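Local coordinates for protein 2-dehydropantoate 2-reductase (Enterococcus faecium, PDB 3WFI) that acts as a D-mandelate dehydrogenase of the ketopantoate reductase family, binding NAD(+) and probably interconverting D-mandelate and the corresponding 2-oxo acid, at residues 26-36 against 57-68; 106-114 against 276-287. One frame throughout, in Å; residues are numbered along the deposited sequence.

Overall arrangement
Contact 1 comes first along the chain and closes before contact 2 opens; their centres are 28 Å apart and their nearest atoms about 11 Å. Contact 1 pairs strand 25-30 with strand 59-61 at one margin of the eight-stranded sheet of the Rossmann domain. Contact 2 starts from the same domain, at the loop and short helix 109-113 that follow strand 98-102, but reaches across to helix 278-288 of the C-terminal helical domain. Helix 80-90 borders both, being touched by side chains of each. One contact therefore forms one edge of the nucleotide-binding domain, at NAD(+)-binding Asp30, while the other joins that domain to its partner.

Contact 1 (26-36 against 57-68); sequences VLLIDGWAEHV and LPIVLQSEVEKE
Leu28, Ile29 and Asp30 pair in parallel with Ile59, Val60 and Leu61, the short strand axes lying 4.8 Å apart and inclined by 26°. This is the edge of a Rossmann sheet, where strand 59-61 is outermost and the chain between the strands carries helix 33-42 and a β-hairpin. The ladder begins with Leu28 N bonded to Pro58 O (2.9 Å, nearly straight at 170°) and continues through Val60 N to Leu28 O and Asp30 N to Val60 O. It closes with Gln62 N on Asp30 O at 3.1 Å, a bent bond whose donor stands well above the carbonyl plane.

Leu28 and Ile59 share one face. Ile59 turns CG1 anti to its backbone N (chi1 -176°), which carries CD1 under helix 33-42 to within 4.1 Å of Val36 CG2. On the other face Ile29 and Val60 run side by side, and Ile29 CG2 meets Gln62 CB at 3.6 Å; Met86 and Ile90 of helix 80-90 cover Ile29. Gln62 NE2 hydrogen-bonds Asp89 OD2. The Leu27 side chain crosses that of Glu68 at about a right angle, Leu27 CD2 lying 3.8 Å from Glu68 CG. At the strand end, NAD(+)-binding Asp30 OD1 accepts from Ala8 N in the glycine-rich loop, while Asp30 OD2 accepts from Trp32 N at 2.8 Å, on the anti side and well out of the carboxylate plane, forming an Asx turn.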
loop_
_atom_site.group_PDB
_atom_site.type_symbol
_atom_site.label_atom_id
_atom_site.label_comp_id
_atom_site.label_asym_id
_atom_site.label_seq_id
_atom_site.Cartn_x
_atom_site.Cartn_y
_atom_site.Cartn_z
ATOM N N VAL B 26 43.306 19.368 -0.431
ATOM C CA VAL B 26 42.082 18.738 -0.912
ATOM C C VAL B 26 42.373 17.507 -1.768
ATOM O O VAL B 26 43.282 17.499 -2.599
ATOM C CB VAL B 26 41.245 19.727 -1.751
ATOM C CG1 VAL B 26 39.995 19.048 -2.276
ATOM C CG2 VAL B 26 40.882 20.958 -0.925
ATOM N N LEU B 27 41.604 16.455 -1.533
ATOM C CA LEU B 27 41.598 15.275 -2.386
ATOM C C LEU B 27 40.196 15.093 -2.961
ATOM O O LEU B 27 39.213 14.992 -2.213
ATOM C CB LEU B 27 41.997 14.028 -1.581
ATOM C CG LEU B 27 41.918 12.684 -2.313
ATOM C CD1 LEU B 27 42.982 12.579 -3.400
ATOM C CD2 LEU B 27 42.032 11.530 -1.322
ATOM N N LEU B 28 40.109 15.066 -4.289
ATOM C CA LEU B 28 38.861 14.766 -4.968
ATOM C C LEU B 28 38.743 13.252 -5.134
ATOM O O LEU B 28 39.719 12.567 -5.407
ATOM C CB LEU B 28 38.804 15.437 -6.335
ATOM C CG LEU B 28 38.939 16.971 -6.354
ATOM C CD1 LEU B 28 38.851 17.473 -7.779
ATOM C CD2 LEU B 28 37.892 17.665 -5.489
ATOM N N ILE B 29 37.539 12.739 -4.936
ATOM C CA ILE B 29 37.260 11.315 -5.112
ATOM C C ILE B 29 36.007 11.182 -5.963
ATOM O O ILE B 29 34.976 11.781 -5.662
ATOM C CB ILE B 29 37.049 10.597 -3.762
ATOM C CG1 ILE B 29 38.221 10.864 -2.828
ATOM C CG2 ILE B 29 36.904 9.088 -3.972
ATOM C CD1 ILE B 29 37.950 10.514 -1.378
ATOM N N ASP B 30 36.107 10.409 -7.041
ATOM C CA ASP B 30 35.004 10.280 -7.992
ATOM C C ASP B 30 35.015 8.922 -8.696
ATOM O O ASP B 30 36.065 8.278 -8.818
ATOM C CB ASP B 30 35.083 11.393 -9.023
ATOM C CG ASP B 30 33.752 11.649 -9.696
ATOM O OD1 ASP B 30 32.932 12.393 -9.126
ATOM O OD2 ASP B 30 33.537 11.108 -10.802
ATOM N N GLY B 31 33.844 8.498 -9.160
ATOM C CA GLY B 31 33.694 7.222 -9.851
ATOM C C GLY B 31 33.729 7.307 -11.361
ATOM O O GLY B 31 33.783 6.274 -12.028
ATOM N N TRP B 32 33.695 8.518 -11.910
ATOM C CA TRP B 32 33.686 8.704 -13.358
ATOM C C TRP B 32 35.127 8.714 -13.891
ATOM O O TRP B 32 35.834 9.715 -13.782
ATOM C CB TRP B 32 32.918 9.985 -13.731
ATOM C CG TRP B 32 32.830 10.271 -15.202
ATOM C CD1 TRP B 32 33.004 9.380 -16.227
ATOM C CD2 TRP B 32 32.520 11.537 -15.819
ATOM N NE1 TRP B 32 32.847 10.016 -17.437
ATOM C CE2 TRP B 32 32.551 11.337 -17.217
ATOM C CE3 TRP B 32 32.233 12.820 -15.326
ATOM C CZ2 TRP B 32 32.298 12.371 -18.128
ATOM C CZ3 TRP B 32 31.992 13.849 -16.234
ATOM C CH2 TRP B 32 32.018 13.614 -17.620
ATOM N N ALA B 33 35.537 7.594 -14.486
ATOM C CA ALA B 33 36.924 7.366 -14.913
ATOM C C ALA B 33 37.492 8.448 -15.824
ATOM O O ALA B 33 38.644 8.842 -15.664
ATOM C CB ALA B 33 37.055 6.006 -15.589
ATOM N N GLU B 34 36.697 8.923 -16.777
ATOM C CA GLU B 34 37.161 9.953 -17.712
ATOM C C GLU B 34 37.361 11.288 -16.990
ATOM O O GLU B 34 38.232 12.080 -17.357
ATOM C CB GLU B 34 36.157 10.164 -18.842
ATOM C CG GLU B 34 35.681 8.925 -19.590
ATOM C CD GLU B 34 34.527 9.242 -20.534
ATOM O OE1 GLU B 34 34.412 10.421 -20.965
ATOM O OE2 GLU B 34 33.734 8.317 -20.836
ATOM N N HIS B 35 36.512 11.534 -15.991
ATOM C CA HIS B 35 36.594 12.729 -15.132
ATOM C C HIS B 35 37.894 12.719 -14.337
ATOM O O HIS B 35 38.628 13.700 -14.318
ATOM C CB HIS B 35 35.409 12.737 -14.164
ATOM C CG HIS B 35 35.192 14.038 -13.450
ATOM N ND1 HIS B 35 35.250 15.258 -14.084
ATOM C CD2 HIS B 35 34.868 14.303 -12.165
ATOM C CE1 HIS B 35 34.993 16.222 -13.217
ATOM N NE2 HIS B 35 34.756 15.667 -12.044
ATOM N N VAL B 36 38.162 11.578 -13.705
ATOM C CA VAL B 36 39.358 11.388 -12.896
ATOM C C VAL B 36 40.616 11.565 -13.753
ATOM O O VAL B 36 41.533 12.295 -13.376
ATOM C CB VAL B 36 39.352 9.998 -12.212
ATOM C CG1 VAL B 36 40.680 9.721 -11.513
ATOM C CG2 VAL B 36 38.202 9.899 -11.214
ATOM N N LEU B 57 44.451 19.549 -8.610
ATOM C CA LEU B 57 43.877 18.947 -7.416
ATOM C C LEU B 57 44.186 17.470 -7.443
ATOM O O LEU B 57 43.980 16.818 -8.467
ATOM C CB LEU B 57 42.364 19.155 -7.363
ATOM C CG LEU B 57 41.781 20.443 -6.782
ATOM C CD1 LEU B 57 42.822 21.465 -6.360
ATOM C CD2 LEU B 57 40.755 21.070 -7.702
ATOM N N PRO B 58 44.707 16.936 -6.329
ATOM C CA PRO B 58 44.801 15.493 -6.211
ATOM C C PRO B 58 43.427 14.835 -6.437
ATOM O O PRO B 58 42.421 15.314 -5.939
ATOM C CB PRO B 58 45.263 15.291 -4.766
ATOM C CG PRO B 58 45.941 16.553 -4.391
ATOM C CD PRO B 58 45.280 17.639 -5.168
ATOM N N ILE B 59 43.387 13.773 -7.221
ATOM C CA ILE B 59 42.132 13.066 -7.457
ATOM C C ILE B 59 42.405 11.588 -7.596
ATOM O O ILE B 59 43.404 11.178 -8.213
ATOM C CB ILE B 59 41.380 13.601 -8.702
ATOM C CG1 ILE B 59 40.027 12.903 -8.858
ATOM C CG2 ILE B 59 42.214 13.416 -9.963
ATOM C CD1 ILE B 59 39.033 13.659 -9.721
ATOM N N VAL B 60 41.511 10.790 -7.019
ATOM C CA VAL B 60 41.586 9.344 -7.144
ATOM C C VAL B 60 40.219 8.768 -7.505
ATOM O O VAL B 60 39.176 9.285 -7.075
ATOM C CB VAL B 60 42.097 8.688 -5.849
ATOM C CG1 VAL B 60 43.599 8.885 -5.724
ATOM C CG2 VAL B 60 41.397 9.258 -4.627
ATOM N N LEU B 61 40.238 7.717 -8.317
ATOM C CA LEU B 61 39.074 6.847 -8.477
ATOM C C LEU B 61 38.677 6.342 -7.101
ATOM O O LEU B 61 39.530 5.989 -6.299
ATOM C CB LEU B 61 39.383 5.624 -9.369
ATOM C CG LEU B 61 38.651 5.444 -10.708
ATOM C CD1 LEU B 61 39.027 4.091 -11.296
ATOM C CD2 LEU B 61 37.142 5.567 -10.550
ATOM N N GLN B 62 37.383 6.268 -6.844
ATOM C CA GLN B 62 36.913 5.941 -5.498
ATOM C C GLN B 62 37.382 4.594 -4.937
ATOM O O GLN B 62 37.587 4.451 -3.736
ATOM C CB GLN B 62 35.397 6.114 -5.400
ATOM C CG GLN B 62 34.559 4.893 -5.667
ATOM C CD GLN B 62 33.075 5.197 -5.559
ATOM O OE1 GLN B 62 32.591 6.156 -6.145
ATOM N NE2 GLN B 62 32.350 4.388 -4.792
ATOM N N SER B 63 37.612 3.647 -5.834
ATOM C CA SER B 63 38.123 2.330 -5.484
ATOM C C SER B 63 39.648 2.254 -5.370
ATOM O O SER B 63 40.189 1.170 -5.147
ATOM C CB SER B 63 37.657 1.325 -6.536
ATOM O OG SER B 63 38.103 1.710 -7.823
ATOM N N GLU B 64 40.331 3.396 -5.507
ATOM C CA GLU B 64 41.787 3.437 -5.560
ATOM C C GLU B 64 42.372 4.501 -4.618
ATOM O O GLU B 64 43.193 5.313 -5.036
ATOM C CB GLU B 64 42.233 3.656 -7.021
ATOM C CG GLU B 64 41.769 2.540 -7.961
ATOM C CD GLU B 64 42.179 2.736 -9.411
ATOM O OE1 GLU B 64 42.605 3.854 -9.782
ATOM O OE2 GLU B 64 42.065 1.761 -10.192
ATOM N N VAL B 65 41.959 4.473 -3.343
ATOM C CA VAL B 65 42.408 5.461 -2.350
ATOM C C VAL B 65 43.536 5.015 -1.397
ATOM O O VAL B 65 43.857 5.740 -0.454
ATOM C CB VAL B 65 41.251 5.928 -1.426
ATOM C CG1 VAL B 65 40.037 6.398 -2.216
ATOM C CG2 VAL B 65 40.873 4.817 -0.466
ATOM N N GLU B 66 44.143 3.853 -1.605
ATOM C CA GLU B 66 45.000 3.273 -0.561
ATOM C C GLU B 66 46.343 3.977 -0.411
ATOM O O GLU B 66 46.990 3.804 0.607
ATOM C CB GLU B 66 45.242 1.775 -0.793
ATOM C CG GLU B 66 43.988 0.914 -0.705
ATOM C CD GLU B 66 43.360 0.875 0.686
ATOM O OE1 GLU B 66 44.027 1.239 1.697
ATOM O OE2 GLU B 66 42.180 0.461 0.764
ATOM N N LYS B 67 46.775 4.749 -1.405
ATOM C CA LYS B 67 48.019 5.501 -1.263
ATOM C C LYS B 67 47.855 6.830 -0.511
ATOM O O LYS B 67 48.838 7.413 -0.075
ATOM C CB LYS B 67 48.637 5.767 -2.640
ATOM C CG LYS B 67 48.926 4.514 -3.444
ATOM C CD LYS B 67 50.070 4.724 -4.417
ATOM C CE LYS B 67 50.622 3.422 -4.929
ATOM N NZ LYS B 67 49.563 2.587 -5.540
ATOM N N GLU B 68 46.623 7.303 -0.353
ATOM C CA GLU B 68 46.395 8.679 0.103
ATOM C C GLU B 68 46.431 8.861 1.626
ATOM O O GLU B 68 46.095 7.953 2.385
ATOM C CB GLU B 68 45.058 9.213 -0.433
ATOM C CG GLU B 68 44.758 8.933 -1.897
ATOM C CD GLU B 68 45.842 9.424 -2.839
ATOM O OE1 GLU B 68 46.291 10.580 -2.692
ATOM O OE2 GLU B 68 46.248 8.650 -3.732
#

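Contact 2 (106-114 against 276-287); sequences GIGHEDIIE and YINGAISRKGKK
Ile112 meets the ring of Tyr276 at its edge, near the ring plane, CD1 lying 4.1 Å from CE1; Ala80 and Met81 of helix 80-90 also touch this tyrosine. The guanidinium of Arg283 has Gly279 O and Ala280 CA of its own helix over one face, towards the rim, and water 1 in plane at its edge. That water accepts from Arg283 NH2 and donates to Gly108 O, tying the two segments together.

Lys284 carries the main polar link. Its chain runs out extended and bends at the last torsion (chi4 -64°), bringing NZ between two carboxylates. Glu110 OE2 lies 2.7 Å from Lys284 NZ and is approached from above its carboxylate plane, whereas Asp111 OD2, at 2.8 Å from NZ, is met on the syn side, somewhat out of the plane (22°). Glu232 adds a third salt bridge to the same ammonium, so three acids probably stabilise its positive charge. Water 2 donates to both Asp111 OD2 and Ala280 O, and water 3 joins Asp111 OD1 to Lys287 NZ.

The backbones draw close at Gly108, whose CA lies 5.4 Å from Ala280 CA and 3.8 Å from Lys284 CE. Beside it, Ile107 packs on helix 180-191. Here the Rossmann domain meets the helical C-terminal domain, near the NAD(+)-binding residues Asn105 and Glu273, an interface typical of ketopantoate reductases, whose active site lies in the cleft between these domains.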
loop_
_atom_site.group_PDB
_atom_site.type_symbol
_atom_site.label_atom_id
_atom_site.label_comp_id
_atom_site.label_asym_id
_atom_site.label_seq_id
_atom_site.Cartn_x
_atom_site.Cartn_y
_atom_site.Cartn_z
ATOM N N GLY B 106 18.702 14.519 2.325
ATOM C CA GLY B 106 17.875 13.339 2.583
ATOM C C GLY B 106 17.912 12.869 4.029
ATOM O O GLY B 106 18.801 13.243 4.784
ATOM N N ILE B 107 16.942 12.032 4.395
ATOM C CA ILE B 107 16.817 11.498 5.748
ATOM C C ILE B 107 17.404 10.089 5.882
ATOM O O ILE B 107 17.266 9.261 4.999
ATOM C CB ILE B 107 15.329 11.517 6.199
ATOM C CG1 ILE B 107 15.228 11.469 7.722
ATOM C CG2 ILE B 107 14.493 10.408 5.551
ATOM C CD1 ILE B 107 15.462 12.828 8.330
ATOM N N GLY B 108 18.070 9.829 6.997
ATOM C CA GLY B 108 18.595 8.502 7.275
ATOM C C GLY B 108 20.011 8.233 6.787
ATOM O O GLY B 108 20.542 7.156 7.042
ATOM N N HIS B 109 20.643 9.205 6.121
ATOM C CA HIS B 109 22.023 9.022 5.666
ATOM C C HIS B 109 22.967 8.839 6.836
ATOM O O HIS B 109 23.908 8.067 6.752
ATOM C CB HIS B 109 22.508 10.191 4.823
ATOM C CG HIS B 109 21.715 10.402 3.580
ATOM N ND1 HIS B 109 21.526 11.645 3.030
ATOM C CD2 HIS B 109 21.037 9.531 2.792
ATOM C CE1 HIS B 109 20.785 11.533 1.940
ATOM N NE2 HIS B 109 20.475 10.261 1.774
ATOM N N GLU B 110 22.693 9.546 7.932
ATOM C CA GLU B 110 23.475 9.444 9.162
ATOM C C GLU B 110 23.621 8.000 9.655
ATOM O O GLU B 110 24.649 7.643 10.229
ATOM C CB GLU B 110 22.923 10.383 10.265
ATOM C CG GLU B 110 21.583 10.028 10.937
ATOM C CD GLU B 110 20.358 10.345 10.099
ATOM O OE1 GLU B 110 20.500 10.811 8.960
ATOM O OE2 GLU B 110 19.223 10.110 10.574
ATOM N N ASP B 111 22.608 7.162 9.425
ATOM C CA ASP B 111 22.692 5.766 9.883
ATOM C C ASP B 111 23.719 4.965 9.070
ATOM O O ASP B 111 24.400 4.113 9.606
ATOM C CB ASP B 111 21.315 5.103 9.853
ATOM C CG ASP B 111 20.297 5.853 10.714
ATOM O OD1 ASP B 111 20.708 6.569 11.661
ATOM O OD2 ASP B 111 19.094 5.769 10.421
ATOM N N ILE B 112 23.824 5.239 7.778
ATOM C CA ILE B 112 24.899 4.660 6.954
ATOM C C ILE B 112 26.250 5.232 7.401
ATOM O O ILE B 112 27.179 4.485 7.697
ATOM C CB ILE B 112 24.664 4.951 5.458
ATOM C CG1 ILE B 112 23.388 4.251 4.971
ATOM C CG2 ILE B 112 25.843 4.491 4.628
ATOM C CD1 ILE B 112 22.800 4.831 3.698
ATOM N N ILE B 113 26.335 6.558 7.501
ATOM C CA ILE B 113 27.587 7.233 7.867
ATOM C C ILE B 113 28.089 6.768 9.249
ATOM O O ILE B 113 29.294 6.536 9.441
ATOM C CB ILE B 113 27.427 8.771 7.836
ATOM C CG1 ILE B 113 27.048 9.243 6.419
ATOM C CG2 ILE B 113 28.718 9.452 8.274
ATOM C CD1 ILE B 113 26.495 10.641 6.351
ATOM N N GLU B 114 27.162 6.592 10.192
ATOM C CA GLU B 114 27.496 6.116 11.549
ATOM C C GLU B 114 28.268 4.795 11.594
ATOM O O GLU B 114 28.983 4.517 12.560
ATOM C CB GLU B 114 26.230 5.979 12.405
ATOM C CG GLU B 114 26.519 5.757 13.882
ATOM C CD GLU B 114 25.260 5.632 14.715
ATOM O OE1 GLU B 114 24.291 5.013 14.234
ATOM O OE2 GLU B 114 25.250 6.158 15.850
ATOM N N TYR B 276 15.565 4.829 0.648
ATOM C CA TYR B 276 16.229 5.940 1.320
ATOM C C TYR B 276 15.255 7.009 1.770
ATOM O O TYR B 276 15.663 8.012 2.363
ATOM C CB TYR B 276 17.307 6.529 0.403
ATOM C CG TYR B 276 18.278 5.447 0.050
ATOM C CD1 TYR B 276 19.318 5.128 0.903
ATOM C CD2 TYR B 276 18.088 4.662 -1.079
ATOM C CE1 TYR B 276 20.186 4.092 0.612
ATOM C CE2 TYR B 276 18.948 3.617 -1.381
ATOM C CZ TYR B 276 19.991 3.335 -0.525
ATOM O OH TYR B 276 20.855 2.298 -0.812
ATOM N N ILE B 277 13.962 6.773 1.545
ATOM C CA ILE B 277 12.932 7.679 2.021
ATOM C C ILE B 277 12.061 6.934 3.035
ATOM O O ILE B 277 12.393 6.896 4.218
ATOM C CB ILE B 277 12.137 8.301 0.848
ATOM C CG1 ILE B 277 13.104 8.887 -0.174
ATOM C CG2 ILE B 277 11.189 9.379 1.356
ATOM C CD1 ILE B 277 12.473 9.209 -1.526
ATOM N N ASN B 278 10.986 6.286 2.592
ATOM C CA ASN B 278 10.152 5.534 3.528
ATOM C C ASN B 278 10.928 4.383 4.179
ATOM O O ASN B 278 10.683 4.041 5.330
ATOM C CB ASN B 278 8.875 5.042 2.838
ATOM C CG ASN B 278 8.010 6.191 2.359
ATOM O OD1 ASN B 278 7.081 6.608 3.051
ATOM N ND2 ASN B 278 8.347 6.753 1.197
ATOM N N GLY B 279 11.839 3.770 3.420
ATOM C CA GLY B 279 12.655 2.655 3.918
ATOM C C GLY B 279 13.533 3.050 5.083
ATOM O O GLY B 279 13.767 2.258 5.997
ATOM N N ALA B 280 14.015 4.291 5.055
ATOM C CA ALA B 280 14.880 4.802 6.116
ATOM C C ALA B 280 14.083 4.917 7.398
ATOM O O ALA B 280 14.570 4.585 8.476
ATOM C CB ALA B 280 15.471 6.154 5.702
ATOM N N ILE B 281 12.832 5.362 7.271
ATOM C CA ILE B 281 11.922 5.432 8.419
ATOM C C ILE B 281 11.574 4.022 8.929
ATOM O O ILE B 281 11.520 3.801 10.150
ATOM C CB ILE B 281 10.657 6.246 8.075
ATOM C CG1 ILE B 281 11.029 7.701 7.739
ATOM C CG2 ILE B 281 9.630 6.193 9.199
ATOM C CD1 ILE B 281 11.899 8.389 8.771
ATOM N N SER B 282 11.367 3.074 8.013
ATOM C CA SER B 282 11.136 1.674 8.412
ATOM C C SER B 282 12.315 1.118 9.207
ATOM O O SER B 282 12.126 0.499 10.237
ATOM C CB SER B 282 10.879 0.791 7.197
ATOM O OG SER B 282 9.669 1.172 6.545
ATOM N N ARG B 283 13.531 1.366 8.722
ATOM C CA ARG B 283 14.740 0.896 9.409
ATOM C C ARG B 283 14.905 1.479 10.817
ATOM O O ARG B 283 15.159 0.737 11.774
ATOM C CB ARG B 283 15.980 1.151 8.546
ATOM C CG ARG B 283 16.108 0.133 7.424
ATOM C CD ARG B 283 17.455 0.215 6.712
ATOM N NE ARG B 283 17.738 1.519 6.112
ATOM C CZ ARG B 283 17.187 1.988 4.997
ATOM N NH1 ARG B 283 16.269 1.283 4.326
ATOM N NH2 ARG B 283 17.558 3.182 4.547
ATOM N N LYS B 284 14.742 2.787 10.948
ATOM C CA LYS B 284 14.765 3.448 12.258
ATOM C C LYS B 284 13.651 2.931 13.171
ATOM O O LYS B 284 13.862 2.715 14.377
ATOM C CB LYS B 284 14.615 4.968 12.103
ATOM C CG LYS B 284 15.826 5.697 11.534
ATOM C CD LYS B 284 15.466 7.143 11.208
ATOM C CE LYS B 284 16.584 7.890 10.482
ATOM N NZ LYS B 284 17.782 8.014 11.343
ATOM N N GLY B 285 12.466 2.727 12.605
ATOM C CA GLY B 285 11.339 2.141 13.363
ATOM C C GLY B 285 11.671 0.801 13.998
ATOM O O GLY B 285 11.367 0.564 15.174
ATOM N N LYS B 286 12.306 -0.075 13.222
ATOM C CA LYS B 286 12.730 -1.383 13.729
ATOM C C LYS B 286 13.732 -1.243 14.870
ATOM O O LYS B 286 13.641 -1.937 15.878
ATOM C CB LYS B 286 13.355 -2.222 12.617
ATOM C CG LYS B 286 12.363 -2.861 11.662
ATOM C CD LYS B 286 13.131 -3.581 10.556
ATOM C CE LYS B 286 13.696 -4.904 11.044
ATOM N NZ LYS B 286 14.871 -5.373 10.251
ATOM N N LYS B 287 14.679 -0.327 14.700
ATOM C CA LYS B 287 15.712 -0.074 15.703
ATOM C C LYS B 287 15.124 0.520 16.981
ATOM O O LYS B 287 15.543 0.172 18.070
ATOM C CB LYS B 287 16.757 0.881 15.120
ATOM C CG LYS B 287 17.960 1.129 16.010
ATOM C CD LYS B 287 18.890 2.126 15.342
ATOM C CE LYS B 287 20.117 2.406 16.201
ATOM N NZ LYS B 287 21.074 3.258 15.453
HETATM O O HOH W 1 19.136 4.825 5.922
HETATM O O HOH W 2 17.712 4.780 8.290
HETATM O O HOH W 3 19.282 5.246 14.072
#